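Local coordinates for DUF3299 domain-containing protein (Pseudomonas aeruginosa, PDB 4HSP) that is of unknown function but belongs to the DUF3299 family, grouped with OB-fold proteins, and folds around a curled, mostly antiparallel beta sheet, at residues N45-K50 with P93-V98; V74-L79 with I97-T102; V89-S94 with E129-G134; F121-A126 with A133-Q138. All blocks are in the same frame, centred on the assembly; numbering follows the deposited sequence.

Contact 1. Residues N45-K50 with P93-V98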
loop_
_atom_site.group_PDB
_atom_site.type_symbol
_atom_site.label_atom_id
_atom_site.label_comp_id
_atom_site.label_asym_id
_atom_site.label_seq_id
_atom_site.Cartn_x
_atom_site.Cartn_y
_atom_site.Cartn_z
ATOM N N ASN A 45 -11.488 -4.308 -28.206
ATOM C CA ASN A 45 -12.636 -5.032 -28.690
ATOM C C ASN A 45 -12.202 -6.442 -29.135
ATOM O O ASN A 45 -12.558 -6.935 -30.213
ATOM C CB ASN A 45 -13.394 -4.230 -29.770
ATOM C CG ASN A 45 -12.577 -3.621 -30.879
ATOM O OD1 ASN A 45 -11.785 -4.285 -31.562
ATOM N ND2 ASN A 45 -12.868 -2.358 -31.161
ATOM N N ALA A 46 -11.428 -7.084 -28.236
ATOM C CA ALA A 46 -10.852 -8.408 -28.393
ATOM C C ALA A 46 -11.954 -9.478 -28.461
ATOM O O ALA A 46 -12.987 -9.305 -27.795
ATOM C CB ALA A 46 -9.912 -8.671 -27.239
ATOM N N PRO A 47 -11.799 -10.554 -29.292
ATOM C CA PRO A 47 -12.851 -11.606 -29.362
ATOM C C PRO A 47 -13.175 -12.244 -27.992
ATOM O O PRO A 47 -12.290 -12.414 -27.151
ATOM C CB PRO A 47 -12.254 -12.637 -30.320
ATOM C CG PRO A 47 -11.248 -11.884 -31.116
ATOM C CD PRO A 47 -10.661 -10.884 -30.176
ATOM N N VAL A 48 -14.459 -12.558 -27.758
ATOM C CA VAL A 48 -14.964 -13.127 -26.497
ATOM C C VAL A 48 -15.531 -14.557 -26.689
ATOM O O VAL A 48 -15.924 -14.921 -27.807
ATOM C CB VAL A 48 -16.024 -12.195 -25.831
ATOM C CG1 VAL A 48 -15.409 -10.866 -25.410
ATOM C CG2 VAL A 48 -17.254 -11.985 -26.726
ATOM N N VAL A 49 -15.548 -15.359 -25.592
ATOM C CA VAL A 49 -16.084 -16.731 -25.550
ATOM C C VAL A 49 -17.558 -16.615 -25.204
ATOM O O VAL A 49 -17.908 -16.451 -24.030
ATOM C CB VAL A 49 -15.314 -17.655 -24.567
ATOM C CG1 VAL A 49 -15.863 -19.078 -24.586
ATOM C CG2 VAL A 49 -13.819 -17.651 -24.867
ATOM N N LYS A 50 -18.419 -16.679 -26.237
ATOM C CA LYS A 50 -19.867 -16.536 -26.112
ATOM C C LYS A 50 -20.534 -17.663 -25.290
ATOM O O LYS A 50 -21.624 -17.440 -24.763
ATOM C CB LYS A 50 -20.513 -16.473 -27.507
ATOM C CG LYS A 50 -20.182 -15.205 -28.308
ATOM C CD LYS A 50 -20.839 -15.298 -29.688
ATOM C CE LYS A 50 -20.505 -14.160 -30.625
ATOM N NZ LYS A 50 -21.205 -14.322 -31.931
ATOM N N PRO A 93 -6.003 -6.654 -22.673
ATOM C CA PRO A 93 -7.052 -6.696 -23.724
ATOM C C PRO A 93 -8.442 -6.842 -23.087
ATOM O O PRO A 93 -8.538 -7.334 -21.958
ATOM C CB PRO A 93 -6.684 -7.928 -24.549
ATOM C CG PRO A 93 -5.277 -8.199 -24.218
ATOM C CD PRO A 93 -5.105 -7.818 -22.795
ATOM N N SER A 94 -9.508 -6.397 -23.784
ATOM C CA SER A 94 -10.878 -6.376 -23.232
ATOM C C SER A 94 -11.451 -7.767 -22.886
ATOM O O SER A 94 -12.490 -7.853 -22.218
ATOM C CB SER A 94 -11.826 -5.644 -24.172
ATOM O OG SER A 94 -11.810 -6.221 -25.462
ATOM N N ASN A 95 -10.786 -8.841 -23.316
ATOM C CA ASN A 95 -11.225 -10.209 -23.025
ATOM C C ASN A 95 -10.394 -10.777 -21.863
ATOM O O ASN A 95 -10.459 -11.971 -21.571
ATOM C CB ASN A 95 -11.192 -11.102 -24.268
ATOM C CG ASN A 95 -9.857 -11.262 -24.946
ATOM O OD1 ASN A 95 -8.850 -10.668 -24.555
ATOM N ND2 ASN A 95 -9.829 -12.049 -26.021
ATOM N N GLN A 96 -9.646 -9.885 -21.184
ATOM C CA GLN A 96 -8.835 -10.164 -19.996
ATOM C C GLN A 96 -9.230 -9.136 -18.908
ATOM O O GLN A 96 -8.439 -8.772 -18.048
ATOM C CB GLN A 96 -7.309 -10.165 -20.320
ATOM C CG GLN A 96 -6.833 -11.292 -21.275
ATOM C CD GLN A 96 -6.846 -12.682 -20.669
ATOM O OE1 GLN A 96 -5.828 -13.168 -20.161
ATOM N NE2 GLN A 96 -7.986 -13.377 -20.750
ATOM N N ILE A 97 -10.491 -8.675 -18.971
ATOM C CA ILE A 97 -11.116 -7.737 -18.029
ATOM C C ILE A 97 -12.580 -8.135 -17.836
ATOM O O ILE A 97 -13.270 -8.427 -18.807
ATOM C CB ILE A 97 -11.027 -6.227 -18.450
ATOM C CG1 ILE A 97 -9.628 -5.822 -18.991
ATOM C CG2 ILE A 97 -11.499 -5.307 -17.294
ATOM C CD1 ILE A 97 -9.435 -4.315 -19.323
ATOM N N VAL A 98 -13.044 -8.117 -16.584
ATOM C CA VAL A 98 -14.434 -8.301 -16.189
ATOM C C VAL A 98 -14.893 -7.028 -15.441
ATOM O O VAL A 98 -14.256 -6.630 -14.467
ATOM C CB VAL A 98 -14.652 -9.577 -15.321
ATOM C CG1 VAL A 98 -16.133 -9.810 -15.049
ATOM C CG2 VAL A 98 -14.012 -10.809 -15.964
HETATM O O HOH W 1 -13.921 -7.933 -25.545
#
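The side-chain amide of Asn95 lies flat beneath the methyl of Ala46, whose CB stands almost squarely over one face, 3.5 Å from Asn95 CG and nearly as close to both terminal atoms. At the edge of the same amide, Asn95 ND2 donates to Pro47 O over 2.7 Å. The donor lies in the carbonyl plane of Pro47, while the oxygen sits 20° out of the amide plane, displaced to the side that carries Ala46. The neighbouring amide of Gln96 folds back on the turn, where Gln96 NE2 gives an in-plane N-H to Asn95 O at 3.0 Å; that nitrogen also bonds to Trp8 O.

Residues 93-96 form a type I beta turn closed by Gln96 N and Pro93 O, and its two corner residues, Ser94 and Asn95, face the loop 45-50. With OG held between its backbone N and carbonyl carbon (chi1 56°), Ser94 receives the N-H of Ala46, 2.9 Å from Ala46 N to Ser94 OG. A water links Ser94 OG with Ala46 O, and Ser43 O adds a weak bond to the same hydroxyl. The small Ala46 suits its place because its backbone can approach the turn closely, with CB also touching Pro93 CB at 4.3 Å.

Two loops are thus joined mainly through polar atoms. The serine and the asparagine satisfy an amide N-H and a carbonyl of a loop that has no regular strand, while the methyl and the carbonyl together probably hold the Asn95 amide in its rotation.

Contact 2. Residues V74-L79 with I97-T102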
loop_
_atom_site.group_PDB
_atom_site.type_symbol
_atom_site.label_atom_id
_atom_site.label_comp_id
_atom_site.label_asym_id
_atom_site.label_seq_id
_atom_site.Cartn_x
_atom_site.Cartn_y
_atom_site.Cartn_z
ATOM N N VAL A 74 -15.860 -0.322 -2.164
ATOM C CA VAL A 74 -15.822 -0.409 -3.619
ATOM C C VAL A 74 -16.958 -1.318 -4.061
ATOM O O VAL A 74 -17.017 -2.474 -3.648
ATOM C CB VAL A 74 -14.452 -0.890 -4.127
ATOM C CG1 VAL A 74 -14.454 -1.061 -5.647
ATOM C CG2 VAL A 74 -13.349 0.061 -3.670
ATOM N N THR A 75 -17.875 -0.787 -4.872
ATOM C CA THR A 75 -19.037 -1.545 -5.314
ATOM C C THR A 75 -19.031 -1.786 -6.820
ATOM O O THR A 75 -19.824 -2.594 -7.291
ATOM C CB THR A 75 -20.302 -0.841 -4.854
ATOM O OG1 THR A 75 -20.253 0.522 -5.282
ATOM C CG2 THR A 75 -20.494 -0.936 -3.339
ATOM N N GLU A 76 -18.157 -1.090 -7.576
ATOM C CA GLU A 76 -17.984 -1.282 -9.023
ATOM C C GLU A 76 -16.507 -1.263 -9.325
ATOM O O GLU A 76 -15.786 -0.382 -8.876
ATOM C CB GLU A 76 -18.750 -0.259 -9.889
ATOM C CG GLU A 76 -20.266 -0.431 -9.859
ATOM C CD GLU A 76 -21.090 0.530 -10.698
ATOM O OE1 GLU A 76 -20.760 0.726 -11.891
ATOM O OE2 GLU A 76 -22.102 1.050 -10.175
ATOM N N PHE A 77 -16.034 -2.262 -10.043
ATOM C CA PHE A 77 -14.619 -2.344 -10.344
ATOM C C PHE A 77 -14.315 -3.203 -11.546
ATOM O O PHE A 77 -15.156 -3.983 -11.982
ATOM C CB PHE A 77 -13.862 -2.897 -9.123
ATOM C CG PHE A 77 -14.245 -4.280 -8.669
ATOM C CD1 PHE A 77 -13.601 -5.403 -9.188
ATOM C CD2 PHE A 77 -15.200 -4.459 -7.668
ATOM C CE1 PHE A 77 -13.909 -6.681 -8.727
ATOM C CE2 PHE A 77 -15.510 -5.736 -7.205
ATOM C CZ PHE A 77 -14.847 -6.843 -7.724
ATOM N N LEU A 78 -13.067 -3.093 -12.050
ATOM C CA LEU A 78 -12.547 -3.988 -13.084
ATOM C C LEU A 78 -11.745 -5.088 -12.397
ATOM O O LEU A 78 -10.927 -4.792 -11.523
ATOM C CB LEU A 78 -11.667 -3.260 -14.117
ATOM C CG LEU A 78 -12.236 -2.037 -14.864
ATOM C CD1 LEU A 78 -11.149 -1.390 -15.741
ATOM C CD2 LEU A 78 -13.497 -2.390 -15.716
ATOM N N LEU A 79 -12.018 -6.353 -12.757
ATOM C CA LEU A 79 -11.258 -7.526 -12.349
ATOM C C LEU A 79 -10.286 -7.785 -13.474
ATOM O O LEU A 79 -10.678 -7.872 -14.643
ATOM C CB LEU A 79 -12.154 -8.753 -12.064
ATOM C CG LEU A 79 -11.453 -9.960 -11.439
ATOM C CD1 LEU A 79 -10.941 -9.618 -9.990
ATOM C CD2 LEU A 79 -12.375 -11.152 -11.427
ATOM N N ILE A 97 -10.491 -8.675 -18.971
ATOM C CA ILE A 97 -11.116 -7.737 -18.029
ATOM C C ILE A 97 -12.580 -8.135 -17.836
ATOM O O ILE A 97 -13.270 -8.427 -18.807
ATOM C CB ILE A 97 -11.027 -6.227 -18.450
ATOM C CG1 ILE A 97 -9.628 -5.822 -18.991
ATOM C CG2 ILE A 97 -11.499 -5.307 -17.294
ATOM C CD1 ILE A 97 -9.435 -4.315 -19.323
ATOM N N VAL A 98 -13.044 -8.117 -16.584
ATOM C CA VAL A 98 -14.434 -8.301 -16.189
ATOM C C VAL A 98 -14.893 -7.028 -15.441
ATOM O O VAL A 98 -14.256 -6.630 -14.467
ATOM C CB VAL A 98 -14.652 -9.577 -15.321
ATOM C CG1 VAL A 98 -16.133 -9.810 -15.049
ATOM C CG2 VAL A 98 -14.012 -10.809 -15.964
ATOM N N TYR A 99 -15.985 -6.401 -15.896
ATOM C CA TYR A 99 -16.620 -5.286 -15.193
ATOM C C TYR A 99 -17.532 -5.923 -14.132
ATOM O O TYR A 99 -18.479 -6.637 -14.474
ATOM C CB TYR A 99 -17.402 -4.399 -16.175
ATOM C CG TYR A 99 -17.942 -3.104 -15.607
ATOM C CD1 TYR A 99 -19.121 -3.080 -14.863
ATOM C CD2 TYR A 99 -17.345 -1.880 -15.920
ATOM C CE1 TYR A 99 -19.644 -1.882 -14.366
ATOM C CE2 TYR A 99 -17.870 -0.674 -15.451
ATOM C CZ TYR A 99 -19.017 -0.679 -14.667
ATOM O OH TYR A 99 -19.528 0.517 -14.207
ATOM N N VAL A 100 -17.196 -5.734 -12.849
ATOM C CA VAL A 100 -17.919 -6.332 -11.721
ATOM C C VAL A 100 -18.712 -5.256 -10.959
ATOM O O VAL A 100 -18.204 -4.161 -10.756
ATOM C CB VAL A 100 -16.949 -7.086 -10.766
ATOM C CG1 VAL A 100 -17.695 -7.889 -9.708
ATOM C CG2 VAL A 100 -15.989 -7.970 -11.530
ATOM N N LYS A 101 -19.969 -5.599 -10.569
ATOM C CA LYS A 101 -20.912 -4.863 -9.704
ATOM C C LYS A 101 -21.189 -5.765 -8.489
ATOM O O LYS A 101 -21.489 -6.948 -8.677
ATOM C CB LYS A 101 -22.233 -4.487 -10.430
ATOM C CG LYS A 101 -22.089 -3.388 -11.477
ATOM C CD LYS A 101 -23.440 -2.862 -11.957
ATOM C CE LYS A 101 -23.308 -1.976 -13.185
ATOM N NZ LYS A 101 -24.603 -1.357 -13.598
ATOM N N THR A 102 -21.008 -5.247 -7.265
ATOM C CA THR A 102 -21.254 -6.029 -6.043
ATOM C C THR A 102 -22.094 -5.217 -5.008
ATOM O O THR A 102 -21.843 -4.026 -4.786
ATOM C CB THR A 102 -19.932 -6.574 -5.431
ATOM O OG1 THR A 102 -20.233 -7.401 -4.303
ATOM C CG2 THR A 102 -18.951 -5.487 -5.012
#
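Phe77 and Leu79 pair with Val100 and Val98 in an antiparallel part of the curled beta sheet, consistent with the OB-type barrel expected of this family. The short segments 77-79 and 98-102 approach to 4.7 Å with their directions 132° apart, a marked twist, and the chain turns a corner at Glu76. Phe77 with Val100 and Leu79 with Val98 are hydrogen-bonded pairs; Val100 N reaches Phe77 O at 2.8 Å, nearly in line with the carbonyl bond. Thr102 N continues the pairing past the corner to Thr75 O.

On the Phe77 face, Val100 CB lies over the ring, 3.8 Å from its centroid, in a CH-pi contact. The ring is placed there by its first torsion (chi1 61°), which sets it alongside the branched valine; Thr102 CG2 meets its edge. Leu79 CB extends this apolar patch to Val100 CG2 at 4.0 Å, and Val117 covers it from strand 115-118.

The other face carries Leu78, Tyr99, Glu76 and Lys101. Leu78 CD2 touches Tyr99 CD2 at 3.9 Å. Farther out, Tyr99 OH donates to Glu76 OE1 over 2.6 Å, with the carboxylate plane 60° from the ring.

Glu76 OE2 lies close to Glu67 OE2. The closeness of the two carboxylates might favour a proton on one of them, an effect that the Tyr99 hydroxyl and, more distantly, Lys101, whose NZ is 4.7 Å from Glu76 OE1, would probably lessen.

Contact 3. Residues V89-S94 with E129-G134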
loop_
_atom_site.group_PDB
_atom_site.type_symbol
_atom_site.label_atom_id
_atom_site.label_comp_id
_atom_site.label_asym_id
_atom_site.label_seq_id
_atom_site.Cartn_x
_atom_site.Cartn_y
_atom_site.Cartn_z
ATOM N N VAL A 89 0.823 -0.029 -15.519
ATOM C CA VAL A 89 1.090 -0.581 -16.846
ATOM C C VAL A 89 -0.164 -0.379 -17.695
ATOM O O VAL A 89 -1.240 -0.219 -17.110
ATOM C CB VAL A 89 1.485 -2.097 -16.788
ATOM C CG1 VAL A 89 2.894 -2.306 -16.213
ATOM C CG2 VAL A 89 0.443 -2.922 -16.036
ATOM N N PRO A 90 -0.094 -0.476 -19.045
ATOM C CA PRO A 90 -1.322 -0.341 -19.862
ATOM C C PRO A 90 -2.432 -1.346 -19.531
ATOM O O PRO A 90 -2.146 -2.447 -19.065
ATOM C CB PRO A 90 -0.824 -0.590 -21.293
ATOM C CG PRO A 90 0.597 -0.201 -21.266
ATOM C CD PRO A 90 1.102 -0.598 -19.902
ATOM N N PRO A 91 -3.713 -1.001 -19.795
ATOM C CA PRO A 91 -4.800 -1.969 -19.547
ATOM C C PRO A 91 -4.628 -3.290 -20.314
ATOM O O PRO A 91 -4.115 -3.272 -21.450
ATOM C CB PRO A 91 -6.045 -1.243 -20.085
ATOM C CG PRO A 91 -5.699 0.160 -20.124
ATOM C CD PRO A 91 -4.238 0.265 -20.346
ATOM N N PRO A 92 -5.108 -4.439 -19.760
ATOM C CA PRO A 92 -5.067 -5.708 -20.527
ATOM C C PRO A 92 -6.033 -5.676 -21.724
ATOM O O PRO A 92 -6.873 -4.767 -21.770
ATOM C CB PRO A 92 -5.543 -6.762 -19.501
ATOM C CG PRO A 92 -5.572 -6.095 -18.196
ATOM C CD PRO A 92 -5.765 -4.631 -18.451
ATOM N N PRO A 93 -6.003 -6.654 -22.673
ATOM C CA PRO A 93 -7.052 -6.696 -23.724
ATOM C C PRO A 93 -8.442 -6.842 -23.087
ATOM O O PRO A 93 -8.538 -7.334 -21.958
ATOM C CB PRO A 93 -6.684 -7.928 -24.549
ATOM C CG PRO A 93 -5.277 -8.199 -24.218
ATOM C CD PRO A 93 -5.105 -7.818 -22.795
ATOM N N SER A 94 -9.508 -6.397 -23.784
ATOM C CA SER A 94 -10.878 -6.376 -23.232
ATOM C C SER A 94 -11.451 -7.767 -22.886
ATOM O O SER A 94 -12.490 -7.853 -22.218
ATOM C CB SER A 94 -11.826 -5.644 -24.172
ATOM O OG SER A 94 -11.810 -6.221 -25.462
ATOM N N GLU A 129 -13.637 4.959 -19.060
ATOM C CA GLU A 129 -12.597 5.779 -19.668
ATOM C C GLU A 129 -11.211 5.110 -19.469
ATOM O O GLU A 129 -10.282 5.336 -20.250
ATOM C CB GLU A 129 -12.644 7.176 -19.058
ATOM C CG GLU A 129 -12.201 8.293 -19.979
ATOM C CD GLU A 129 -12.480 9.658 -19.381
ATOM O OE1 GLU A 129 -13.674 9.983 -19.174
ATOM O OE2 GLU A 129 -11.505 10.382 -19.070
ATOM N N LEU A 130 -11.114 4.262 -18.439
ATOM C CA LEU A 130 -9.937 3.520 -18.024
ATOM C C LEU A 130 -9.675 2.343 -18.930
ATOM O O LEU A 130 -8.515 2.058 -19.214
ATOM C CB LEU A 130 -10.145 3.033 -16.581
ATOM C CG LEU A 130 -8.919 2.862 -15.684
ATOM C CD1 LEU A 130 -8.053 4.137 -15.618
ATOM C CD2 LEU A 130 -9.352 2.498 -14.291
ATOM N N ALA A 131 -10.737 1.613 -19.337
ATOM C CA ALA A 131 -10.643 0.433 -20.183
ATOM C C ALA A 131 -12.010 -0.107 -20.590
ATOM O O ALA A 131 -12.995 0.080 -19.887
ATOM C CB ALA A 131 -9.876 -0.660 -19.456
ATOM N N ALA A 132 -12.047 -0.821 -21.717
ATOM C CA ALA A 132 -13.210 -1.536 -22.212
ATOM C C ALA A 132 -13.100 -2.995 -21.779
ATOM O O ALA A 132 -11.992 -3.536 -21.738
ATOM C CB ALA A 132 -13.282 -1.436 -23.726
ATOM N N ALA A 133 -14.246 -3.633 -21.448
ATOM C CA ALA A 133 -14.327 -5.040 -21.060
ATOM C C ALA A 133 -15.352 -5.738 -21.943
ATOM O O ALA A 133 -16.307 -5.098 -22.390
ATOM C CB ALA A 133 -14.695 -5.172 -19.587
ATOM N N GLY A 134 -15.120 -7.021 -22.224
ATOM C CA GLY A 134 -15.999 -7.862 -23.030
ATOM C C GLY A 134 -16.887 -8.737 -22.173
ATOM O O GLY A 134 -17.800 -9.386 -22.691
#
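Ser94 and Gly134 are joined by the single backbone hydrogen bond of two largely extended segments, whose touching parts run in nearly the same direction, 24° apart. Gly134 N donates to Ser94 O at 2.8 Å, with the donor lifted 31° out of the carbonyl plane. The chains come together at this end, where Ser94 CA and Ala133 CA are 4.3 Å apart, and spread to 6.3 Å between Pro91 CA and Ala131 CA. Residues 90-93, all prolines, keep polyproline II torsions; lacking N-H groups, they cannot donate as a beta strand would.

Side chains take over where the backbones part: Pro91 CB packs on the methyl of Ala131 at 3.9 Å, and Pro91 CG rests against Leu130 O. At the close end, Ser94 CB presses on Ala132 O at 3.2 Å. Glycine suits position 134 because Ser94 O lies on the side where a side chain would begin.

Gln41 bridges the two segments, its OE1 accepting from Ala132 N and its NE2 donating to Pro92 O. Tyr145 and Tyr147 of the second subunit pack against the start of the proline run. This is a polyproline II segment laid alongside the weakly bonded start of strand 132-144, bordering the sheet and reaching a subunit interface.

Contact 4. Residues F121-A126 with A133-Q138. With EDO (1,2-ethanediol), chain J; EDO (1,2-ethanediol), chain K.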
loop_
_atom_site.group_PDB
_atom_site.type_symbol
_atom_site.label_atom_id
_atom_site.label_comp_id
_atom_site.label_asym_id
_atom_site.label_seq_id
_atom_site.Cartn_x
_atom_site.Cartn_y
_atom_site.Cartn_z
ATOM N N PHE A 121 -22.124 -14.540 -14.553
ATOM C CA PHE A 121 -21.194 -14.143 -15.590
ATOM C C PHE A 121 -21.910 -13.899 -16.907
ATOM O O PHE A 121 -22.569 -14.787 -17.418
ATOM C CB PHE A 121 -20.124 -15.240 -15.737
ATOM C CG PHE A 121 -18.892 -14.841 -16.507
ATOM C CD1 PHE A 121 -17.874 -14.127 -15.896
ATOM C CD2 PHE A 121 -18.746 -15.183 -17.841
ATOM C CE1 PHE A 121 -16.715 -13.791 -16.600
ATOM C CE2 PHE A 121 -17.605 -14.807 -18.556
ATOM C CZ PHE A 121 -16.587 -14.139 -17.926
ATOM N N LYS A 122 -21.715 -12.713 -17.483
ATOM C CA LYS A 122 -22.322 -12.254 -18.735
ATOM C C LYS A 122 -21.282 -11.873 -19.780
ATOM O O LYS A 122 -20.286 -11.218 -19.463
ATOM C CB LYS A 122 -23.180 -10.991 -18.468
ATOM C CG LYS A 122 -24.634 -11.192 -18.135
ATOM C CD LYS A 122 -25.353 -9.842 -18.318
ATOM C CE LYS A 122 -26.250 -9.797 -19.542
ATOM N NZ LYS A 122 -25.492 -9.849 -20.826
ATOM N N VAL A 123 -21.576 -12.182 -21.038
ATOM C CA VAL A 123 -20.754 -11.814 -22.185
ATOM C C VAL A 123 -21.466 -10.602 -22.786
ATOM O O VAL A 123 -22.376 -10.734 -23.613
ATOM C CB VAL A 123 -20.536 -12.994 -23.169
ATOM C CG1 VAL A 123 -19.687 -12.553 -24.348
ATOM C CG2 VAL A 123 -19.886 -14.183 -22.466
ATOM N N GLU A 124 -21.129 -9.427 -22.235
ATOM C CA GLU A 124 -21.714 -8.129 -22.552
ATOM C C GLU A 124 -20.647 -7.072 -22.455
ATOM O O GLU A 124 -19.840 -7.089 -21.524
ATOM C CB GLU A 124 -22.855 -7.825 -21.567
ATOM C CG GLU A 124 -23.773 -6.683 -21.983
ATOM C CD GLU A 124 -24.657 -6.088 -20.897
ATOM O OE1 GLU A 124 -25.095 -6.831 -19.987
ATOM O OE2 GLU A 124 -24.918 -4.865 -20.968
ATOM N N ASN A 125 -20.639 -6.153 -23.414
ATOM C CA ASN A 125 -19.672 -5.081 -23.448
ATOM C C ASN A 125 -19.899 -4.088 -22.318
ATOM O O ASN A 125 -21.045 -3.814 -21.940
ATOM C CB ASN A 125 -19.704 -4.387 -24.807
ATOM C CG ASN A 125 -18.994 -5.191 -25.874
ATOM O OD1 ASN A 125 -18.192 -6.106 -25.596
ATOM N ND2 ASN A 125 -19.256 -4.854 -27.124
ATOM N N ALA A 126 -18.788 -3.600 -21.743
ATOM C CA ALA A 126 -18.778 -2.614 -20.661
ATOM C C ALA A 126 -17.613 -1.636 -20.868
ATOM O O ALA A 126 -16.471 -2.044 -21.029
ATOM C CB ALA A 126 -18.682 -3.305 -19.310
ATOM N N ALA A 133 -14.246 -3.633 -21.448
ATOM C CA ALA A 133 -14.327 -5.040 -21.060
ATOM C C ALA A 133 -15.352 -5.738 -21.943
ATOM O O ALA A 133 -16.307 -5.098 -22.390
ATOM C CB ALA A 133 -14.695 -5.172 -19.587
ATOM N N GLY A 134 -15.120 -7.021 -22.224
ATOM C CA GLY A 134 -15.999 -7.862 -23.030
ATOM C C GLY A 134 -16.887 -8.737 -22.173
ATOM O O GLY A 134 -17.800 -9.386 -22.691
ATOM N N TYR A 135 -16.651 -8.704 -20.845
ATOM C CA TYR A 135 -17.343 -9.489 -19.830
ATOM C C TYR A 135 -17.830 -8.648 -18.672
ATOM O O TYR A 135 -17.209 -7.643 -18.321
ATOM C CB TYR A 135 -16.418 -10.595 -19.279
ATOM C CG TYR A 135 -15.868 -11.508 -20.351
ATOM C CD1 TYR A 135 -16.686 -12.429 -21.002
ATOM C CD2 TYR A 135 -14.537 -11.409 -20.765
ATOM C CE1 TYR A 135 -16.187 -13.268 -22.000
ATOM C CE2 TYR A 135 -14.030 -12.241 -21.768
ATOM C CZ TYR A 135 -14.858 -13.174 -22.376
ATOM O OH TYR A 135 -14.378 -14.007 -23.354
ATOM N N ARG A 136 -18.942 -9.090 -18.062
ATOM C CA ARG A 136 -19.554 -8.477 -16.888
ATOM C C ARG A 136 -19.872 -9.556 -15.844
ATOM O O ARG A 136 -20.082 -10.729 -16.176
ATOM C CB ARG A 136 -20.832 -7.688 -17.248
ATOM C CG ARG A 136 -20.638 -6.465 -18.117
ATOM C CD ARG A 136 -21.973 -5.885 -18.478
ATOM N NE ARG A 136 -22.330 -4.770 -17.602
ATOM C CZ ARG A 136 -22.572 -3.532 -18.024
ATOM N NH1 ARG A 136 -22.519 -3.241 -19.321
ATOM N NH2 ARG A 136 -22.878 -2.579 -17.154
HETATM N N MSE A 137 -19.931 -9.144 -14.584
HETATM C CA MSE A 137 -20.244 -10.025 -13.468
HETATM C C MSE A 137 -20.983 -9.261 -12.366
HETATM O O MSE A 137 -20.616 -8.143 -11.995
HETATM C CB MSE A 137 -18.958 -10.652 -12.929
HETATM C CG MSE A 137 -19.134 -11.718 -11.872
HETATM SE SE MSE A 137 -17.561 -12.901 -11.936
HETATM C CE MSE A 137 -18.478 -14.439 -12.300
ATOM N N GLN A 138 -22.051 -9.871 -11.882
ATOM C CA GLN A 138 -22.821 -9.419 -10.745
ATOM C C GLN A 138 -22.374 -10.355 -9.648
ATOM O O GLN A 138 -22.775 -11.520 -9.624
ATOM C CB GLN A 138 -24.329 -9.467 -11.047
ATOM C CG GLN A 138 -25.206 -8.887 -9.941
ATOM C CD GLN A 138 -24.960 -7.416 -9.679
ATOM O OE1 GLN A 138 -24.952 -6.590 -10.597
ATOM N NE2 GLN A 138 -24.773 -7.062 -8.408
HETATM C C1 EDO J . -23.080 -5.560 -14.403
HETATM O O1 EDO J . -21.667 -5.577 -14.660
HETATM C C2 EDO J . -23.626 -6.949 -13.948
HETATM O O2 EDO J . -24.032 -7.716 -15.081
HETATM C C1 EDO K . -15.944 -7.461 -29.319
HETATM O O1 EDO K . -16.469 -6.185 -29.691
HETATM C C2 EDO K . -16.314 -7.778 -27.842
HETATM O O2 EDO K . -15.831 -6.775 -26.934
HETATM O O HOH W 2 -18.897 -8.796 -25.185
#
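Phe121 and Tyr135 fill the hollow at one side of this antiparallel pairing, their rings slid apart with planes 29° from parallel and Phe121 CZ 3.5 Å from Tyr135 CD1. The methyl end of Met137, a selenomethionine, closes one side of the Phe121 ring by placing CE near its plane, 3.7 Å from Phe121 CD1. At the Tyr135 ring the matching bump is Val123, whose CG2 meets the edge in plane, 3.8 Å from Tyr135 CE1.

Arg136 fills the groove on the other face. Its CG, anti to the carbonyl carbon (chi1 -66°), leads to a bend at chi3 that lays the guanidinium over Ala126, whose small CB is 3.8 Å from Arg136 NH1. Glu124 approaches obliquely from the other side of the guanidinium plane: its OE2 is 3.3 Å from Arg136 NH1 but well out of plane, an attraction of charges alone, while the carboxylate also touches Arg136 CD. At the guanidinium edge NH1 gives Asn125 O a weak bond, and NE donates to an ethanediol probably left by crystallisation. Lys122 NZ joins the salt-bridge network through a weak bond to Glu124 OE1.

Lys122 with Arg136, and Ala126 with Ala133, are hydrogen-bonded pairs, yet the register slips by one residue between them. In the loop between them a water bridges Asn125 OD1 and Gly134 O.

Strand 132-144 is flanked by strand 98-102, where Tyr99 pairs with Tyr135 and Met137. Phe121 packs onto Ile55 and Ala57 of strand 55-68, and Tyr135 OH reaches out to the loop at Leu11 O.

How the contacts relate
Contacts 1 and 3 lie about 9 Å apart between centres and share Pro93 and Ser94, so one serine joins both loop 45-50 and the start of strand 132-144. Contact 4, also about 9 Å from contact 1, meets it where Tyr135 OH bonds Val49 N, 2.9 Å apart. Contacts 2 and 4 are neighbours in one sheet, and their side chains also touch, Tyr99 CB lying 3.6 Å from Ala126 CB. Ile97 CD1 of contact 2 wedges into contact 3, 3.7 Å from Ala131 CB. No active site is known; ethanediols beside Asn125 and Arg136 in contact 4 probably come from the crystallisation liquor, though such molecules can mark pockets.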